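Long-range contacts in nucleoprotein (Rift valley fever virus, PDB 3OV9), which encapsidates the viral RNA genome as a ring-forming hexamer, shielding it from nucleases and presenting it as template for transcription and replication: residues A139-M144 and F221-S226; L166-L171 and A232-A237. All blocks are in the same frame, centred on the assembly; numbering follows the deposited sequence.

Interaction 1. Residues A139-M144 and F221-S226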
loop_
_atom_site.group_PDB
_atom_site.type_symbol
_atom_site.label_atom_id
_atom_site.label_comp_id
_atom_site.label_asym_id
_atom_site.label_seq_id
_atom_site.Cartn_x
_atom_site.Cartn_y
_atom_site.Cartn_z
ATOM N N ALA A 139 -30.241 0.550 -32.124
ATOM C CA ALA A 139 -30.870 1.874 -32.242
ATOM C C ALA A 139 -31.102 2.547 -30.886
ATOM O O ALA A 139 -32.205 3.032 -30.600
ATOM C CB ALA A 139 -32.176 1.789 -33.046
ATOM N N TYR A 140 -30.061 2.574 -30.058
ATOM C CA TYR A 140 -30.163 3.175 -28.730
ATOM C C TYR A 140 -30.597 4.639 -28.827
ATOM O O TYR A 140 -30.060 5.385 -29.637
ATOM C CB TYR A 140 -28.846 3.056 -27.948
ATOM C CG TYR A 140 -29.005 3.535 -26.523
ATOM C CD1 TYR A 140 -29.491 2.679 -25.537
ATOM C CD2 TYR A 140 -28.720 4.858 -26.173
ATOM C CE1 TYR A 140 -29.672 3.118 -24.232
ATOM C CE2 TYR A 140 -28.899 5.309 -24.870
ATOM C CZ TYR A 140 -29.378 4.432 -23.905
ATOM O OH TYR A 140 -29.557 4.865 -22.613
ATOM N N PRO A 141 -31.582 5.052 -28.001
ATOM C CA PRO A 141 -32.080 6.426 -28.063
ATOM C C PRO A 141 -31.032 7.473 -27.684
ATOM O O PRO A 141 -30.575 7.522 -26.538
ATOM C CB PRO A 141 -33.228 6.428 -27.043
ATOM C CG PRO A 141 -33.634 5.012 -26.924
ATOM C CD PRO A 141 -32.361 4.237 -27.054
ATOM N N ARG A 142 -30.670 8.307 -28.655
ATOM C CA ARG A 142 -29.666 9.349 -28.455
ATOM C C ARG A 142 -30.068 10.370 -27.391
ATOM O O ARG A 142 -29.219 10.866 -26.661
ATOM C CB ARG A 142 -29.325 10.043 -29.781
ATOM C CG ARG A 142 -28.137 9.435 -30.541
ATOM C CD ARG A 142 -28.345 7.964 -30.860
ATOM N NE ARG A 142 -27.359 7.443 -31.809
ATOM C CZ ARG A 142 -27.157 6.148 -32.039
ATOM N NH1 ARG A 142 -27.855 5.231 -31.382
ATOM N NH2 ARG A 142 -26.243 5.766 -32.924
ATOM N N HIS A 143 -31.366 10.661 -27.293
ATOM C CA HIS A 143 -31.882 11.612 -26.304
ATOM C C HIS A 143 -31.544 11.235 -24.854
ATOM O O HIS A 143 -31.555 12.097 -23.970
ATOM C CB HIS A 143 -33.402 11.770 -26.450
ATOM C CG HIS A 143 -33.826 12.420 -27.731
ATOM N ND1 HIS A 143 -34.087 11.701 -28.876
ATOM C CD2 HIS A 143 -34.048 13.719 -28.041
ATOM C CE1 HIS A 143 -34.447 12.530 -29.841
ATOM N NE2 HIS A 143 -34.431 13.760 -29.361
ATOM N N MET A 144 -31.249 9.955 -24.622
ATOM C CA MET A 144 -30.954 9.440 -23.279
ATOM C C MET A 144 -29.467 9.513 -22.912
ATOM O O MET A 144 -29.084 9.170 -21.791
ATOM C CB MET A 144 -31.437 7.985 -23.143
ATOM C CG MET A 144 -32.950 7.792 -23.131
ATOM S SD MET A 144 -33.429 6.075 -22.840
ATOM C CE MET A 144 -35.147 6.305 -22.370
ATOM N N PHE A 221 -39.619 13.504 -28.188
ATOM C CA PHE A 221 -38.353 12.802 -28.446
ATOM C C PHE A 221 -38.565 11.407 -29.040
ATOM O O PHE A 221 -37.600 10.734 -29.402
ATOM C CB PHE A 221 -37.502 12.671 -27.168
ATOM C CG PHE A 221 -37.079 13.984 -26.549
ATOM C CD1 PHE A 221 -37.191 15.192 -27.237
ATOM C CD2 PHE A 221 -36.520 13.996 -25.272
ATOM C CE1 PHE A 221 -36.785 16.391 -26.647
ATOM C CE2 PHE A 221 -36.108 15.189 -24.676
ATOM C CZ PHE A 221 -36.240 16.388 -25.367
ATOM N N GLY A 222 -39.822 10.971 -29.122
ATOM C CA GLY A 222 -40.160 9.650 -29.653
ATOM C C GLY A 222 -39.869 8.497 -28.708
ATOM O O GLY A 222 -39.765 7.346 -29.137
ATOM N N LEU A 223 -39.749 8.804 -27.418
ATOM C CA LEU A 223 -39.415 7.808 -26.403
ATOM C C LEU A 223 -40.647 7.111 -25.831
ATOM O O LEU A 223 -40.561 5.980 -25.351
ATOM C CB LEU A 223 -38.591 8.448 -25.283
ATOM C CG LEU A 223 -37.251 9.046 -25.711
ATOM C CD1 LEU A 223 -36.666 9.914 -24.615
ATOM C CD2 LEU A 223 -36.278 7.940 -26.096
ATOM N N VAL A 224 -41.784 7.803 -25.868
ATOM C CA VAL A 224 -43.070 7.223 -25.470
ATOM C C VAL A 224 -44.148 7.597 -26.483
ATOM O O VAL A 224 -44.005 8.585 -27.209
ATOM C CB VAL A 224 -43.528 7.664 -24.043
ATOM C CG1 VAL A 224 -42.544 7.198 -22.970
ATOM C CG2 VAL A 224 -43.766 9.179 -23.967
ATOM N N ASP A 225 -45.221 6.810 -26.534
ATOM C CA ASP A 225 -46.373 7.155 -27.371
ATOM C C ASP A 225 -47.347 8.076 -26.625
ATOM O O ASP A 225 -47.031 8.563 -25.534
ATOM C CB ASP A 225 -47.061 5.898 -27.943
ATOM C CG ASP A 225 -47.759 5.044 -26.883
ATOM O OD1 ASP A 225 -48.038 5.525 -25.763
ATOM O OD2 ASP A 225 -48.048 3.868 -27.190
ATOM N N SER A 226 -48.523 8.305 -27.213
ATOM C CA SER A 226 -49.540 9.194 -26.637
ATOM C C SER A 226 -50.055 8.747 -25.263
ATOM O O SER A 226 -50.559 9.566 -24.489
ATOM C CB SER A 226 -50.711 9.360 -27.610
ATOM O OG SER A 226 -51.427 8.144 -27.748
#
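His-143 and Phe-221 lie face against face in an offset stack, ring centroids 4.4 Å apart and planes turned by only 14°. The slip between them is large enough that the centre of the imidazole sits over the first carbon of the phenylalanine side chain: CB of Phe-221 is 3.7 Å from the His-143 ring centroid and nearly on the ring normal, a CH-pi contact. The phenyl ring in turn receives one imidazole corner, CD2 of His-143, over its face near the rim and 3.4 Å from Phe-221 CG. Both side chains place CG anti to their own carbonyl carbon (chi1 -67° for His-143, -62° for Phe-221), which, with both CB atoms directed at the opposite segment, carries the two rings into the gap between the segments.

Beside the stack, Leu-223 uses its two methyl groups separately. CD2 meets Pro-141, 3.5 Å from the ring carbon CB, and also takes the end of Met-144, whose CE lies 4.2 Å from Leu-223 CD2; CD1 turns to CB of His-143. No hydrogen bond joins the segments, which are held by ring stacking and apolar contact. Within 139-144, Arg-142 NH1 bonds to Tyr-140 O, 2.8 Å away, on a carbonyl lone pair and with the oxygen in the guanidinium plane; Asp-134 pairs with the same NH1 in a salt bridge. In 221-226, Gly-222 takes positive phi in the Schellman motif that ends helix 211-220.

The contact thus joins two interhelical loops. Helix 112-122 borders the aromatic pair through Cys-116, Gln-117 and Val-120, while Val-234 of helix 232-243 packs on Pro-141, Met-144 and Leu-223, and helix 159-180 touches Met-144 through Ile-165 and Ala-168.

Interaction 2. Residues L166-L171 and A232-A237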
loop_
_atom_site.group_PDB
_atom_site.type_symbol
_atom_site.label_atom_id
_atom_site.label_comp_id
_atom_site.label_asym_id
_atom_site.label_seq_id
_atom_site.Cartn_x
_atom_site.Cartn_y
_atom_site.Cartn_z
ATOM N N LEU A 166 -36.186 4.352 -17.243
ATOM C CA LEU A 166 -35.027 4.495 -16.363
ATOM C C LEU A 166 -33.978 3.405 -16.574
ATOM O O LEU A 166 -32.784 3.699 -16.578
ATOM C CB LEU A 166 -35.454 4.580 -14.893
ATOM C CG LEU A 166 -36.199 5.859 -14.488
ATOM C CD1 LEU A 166 -36.592 5.817 -13.020
ATOM C CD2 LEU A 166 -35.379 7.114 -14.788
ATOM N N ASP A 167 -34.424 2.163 -16.767
ATOM C CA ASP A 167 -33.518 1.052 -17.075
ATOM C C ASP A 167 -32.776 1.303 -18.391
ATOM O O ASP A 167 -31.560 1.108 -18.466
ATOM C CB ASP A 167 -34.272 -0.283 -17.136
ATOM C CG ASP A 167 -34.679 -0.808 -15.759
ATOM O OD1 ASP A 167 -34.204 -0.285 -14.727
ATOM O OD2 ASP A 167 -35.478 -1.766 -15.713
ATOM N N ALA A 168 -33.511 1.745 -19.414
ATOM C CA ALA A 168 -32.924 2.085 -20.715
ATOM C C ALA A 168 -31.866 3.182 -20.587
ATOM O O ALA A 168 -30.780 3.069 -21.156
ATOM C CB ALA A 168 -34.008 2.504 -21.704
ATOM N N HIS A 169 -32.193 4.232 -19.835
ATOM C CA HIS A 169 -31.269 5.334 -19.552
ATOM C C HIS A 169 -30.058 4.845 -18.755
ATOM O O HIS A 169 -28.930 5.283 -18.998
ATOM C CB HIS A 169 -32.012 6.454 -18.805
ATOM C CG HIS A 169 -31.140 7.590 -18.352
ATOM N ND1 HIS A 169 -30.315 8.291 -19.206
ATOM C CD2 HIS A 169 -30.997 8.166 -17.135
ATOM C CE1 HIS A 169 -29.688 9.239 -18.530
ATOM N NE2 HIS A 169 -30.083 9.184 -17.271
ATOM N N SER A 170 -30.301 3.926 -17.822
ATOM C CA SER A 170 -29.246 3.367 -16.969
ATOM C C SER A 170 -28.206 2.549 -17.742
ATOM O O SER A 170 -27.057 2.430 -17.298
ATOM C CB SER A 170 -29.847 2.538 -15.831
ATOM O OG SER A 170 -30.586 3.361 -14.939
ATOM N N LEU A 171 -28.600 1.996 -18.891
ATOM C CA LEU A 171 -27.652 1.295 -19.764
ATOM C C LEU A 171 -26.543 2.247 -20.203
ATOM O O LEU A 171 -25.361 1.902 -20.123
ATOM C CB LEU A 171 -28.348 0.669 -20.980
ATOM C CG LEU A 171 -27.471 -0.204 -21.892
ATOM C CD1 LEU A 171 -27.176 -1.560 -21.251
ATOM C CD2 LEU A 171 -28.109 -0.387 -23.265
ATOM N N ALA A 232 -40.139 0.829 -28.947
ATOM C CA ALA A 232 -39.441 -0.444 -29.115
ATOM C C ALA A 232 -37.965 -0.352 -28.718
ATOM O O ALA A 232 -37.449 -1.240 -28.040
ATOM C CB ALA A 232 -39.582 -0.938 -30.551
ATOM N N ALA A 233 -37.307 0.731 -29.128
ATOM C CA ALA A 233 -35.896 0.973 -28.811
ATOM C C ALA A 233 -35.645 1.117 -27.311
ATOM O O ALA A 233 -34.623 0.654 -26.805
ATOM C CB ALA A 233 -35.387 2.200 -29.556
ATOM N N VAL A 234 -36.576 1.764 -26.610
ATOM C CA VAL A 234 -36.487 1.901 -25.156
ATOM C C VAL A 234 -36.630 0.536 -24.477
ATOM O O VAL A 234 -35.846 0.200 -23.589
ATOM C CB VAL A 234 -37.519 2.925 -24.602
ATOM C CG1 VAL A 234 -37.572 2.884 -23.078
ATOM C CG2 VAL A 234 -37.168 4.332 -25.071
ATOM N N MET A 235 -37.611 -0.254 -24.917
ATOM C CA MET A 235 -37.835 -1.593 -24.364
ATOM C C MET A 235 -36.617 -2.491 -24.575
ATOM O O MET A 235 -36.212 -3.219 -23.665
ATOM C CB MET A 235 -39.092 -2.243 -24.958
ATOM C CG MET A 235 -40.406 -1.516 -24.637
ATOM S SD MET A 235 -40.724 -1.216 -22.879
ATOM C CE MET A 235 -40.971 -2.878 -22.261
ATOM N N ALA A 236 -36.034 -2.418 -25.770
ATOM C CA ALA A 236 -34.813 -3.158 -26.091
ATOM C C ALA A 236 -33.660 -2.792 -25.154
ATOM O O ALA A 236 -32.946 -3.671 -24.663
ATOM C CB ALA A 236 -34.419 -2.925 -27.542
ATOM N N ALA A 237 -33.494 -1.495 -24.901
ATOM C CA ALA A 237 -32.429 -1.010 -24.022
ATOM C C ALA A 237 -32.658 -1.379 -22.557
ATOM O O ALA A 237 -31.702 -1.646 -21.829
ATOM C CB ALA A 237 -32.243 0.490 -24.181
#
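Val-234 is the first residue of 232-237 to touch 166-171, meeting Ala-168 with both side chain and backbone. Its CG1 branch, anti to the backbone N (chi1 171°), comes within 3.8 Å of Ala-168 CB; the Ala-168 methyl also rests on the backbone carbonyl of the valine, Ala-168 CB lying 3.5 Å from Val-234 O. Almost one turn later comes Ala-237, where the two backbones are nearest: its CA is 4.6 Å from that of Ala-168. The two CB atoms point into the interface and meet at 3.6 Å, so methyl packs directly on methyl. Ala-168 CB is thereby set against Val-234 and Ala-237 together. Leu-171, a turn further along its own helix, brings CD2 loosely up to Ala-237, 4.1 Å from its O and a little farther from its CB.

Small side chains at the crossing let the short helical segments approach to 8.0 Å between axes, at an angle of 67°. The helices are joined here by van der Waals contact, without a hydrogen bond across. Within 166-171, Leu-166 O accepts from both N and OG of Ser-170, which reach it from opposite faces of the carbonyl plane, OG well above that plane; the serine hydroxyl is thus turned back on its own helix.

The steep crossing suits the orthogonal helical bundle of this protein. Past the segment, helix 232-243 still touches this partner, with Ala-238 and Tyr-241 against Asp-167 and Ala-240 against Leu-171. On another side of helix 159-180, helix 189-204 packs through Phe-196, Met-200 and Val-204.

How the interactions relate
Both contacts are mainly buried, on the same side of the chain's centre with their own centres about 9 Å apart, and neither involves another subunit. Both lie about equally far from the chain's centre; interaction 1 differs in that its aromatic pair is partly exposed, and it joins loops through a stack and larger apolar side chains. Interaction 2 joins two helices through small methyl groups, with four of its five touching residues buried. Loop 139-144 links them by polar bonds absent from either interface: Tyr-140 OH to Ala-168 O at 2.6 Å and Met-144 O to His-169 ND1 at 3.0 Å, both probable hydrogen bonds.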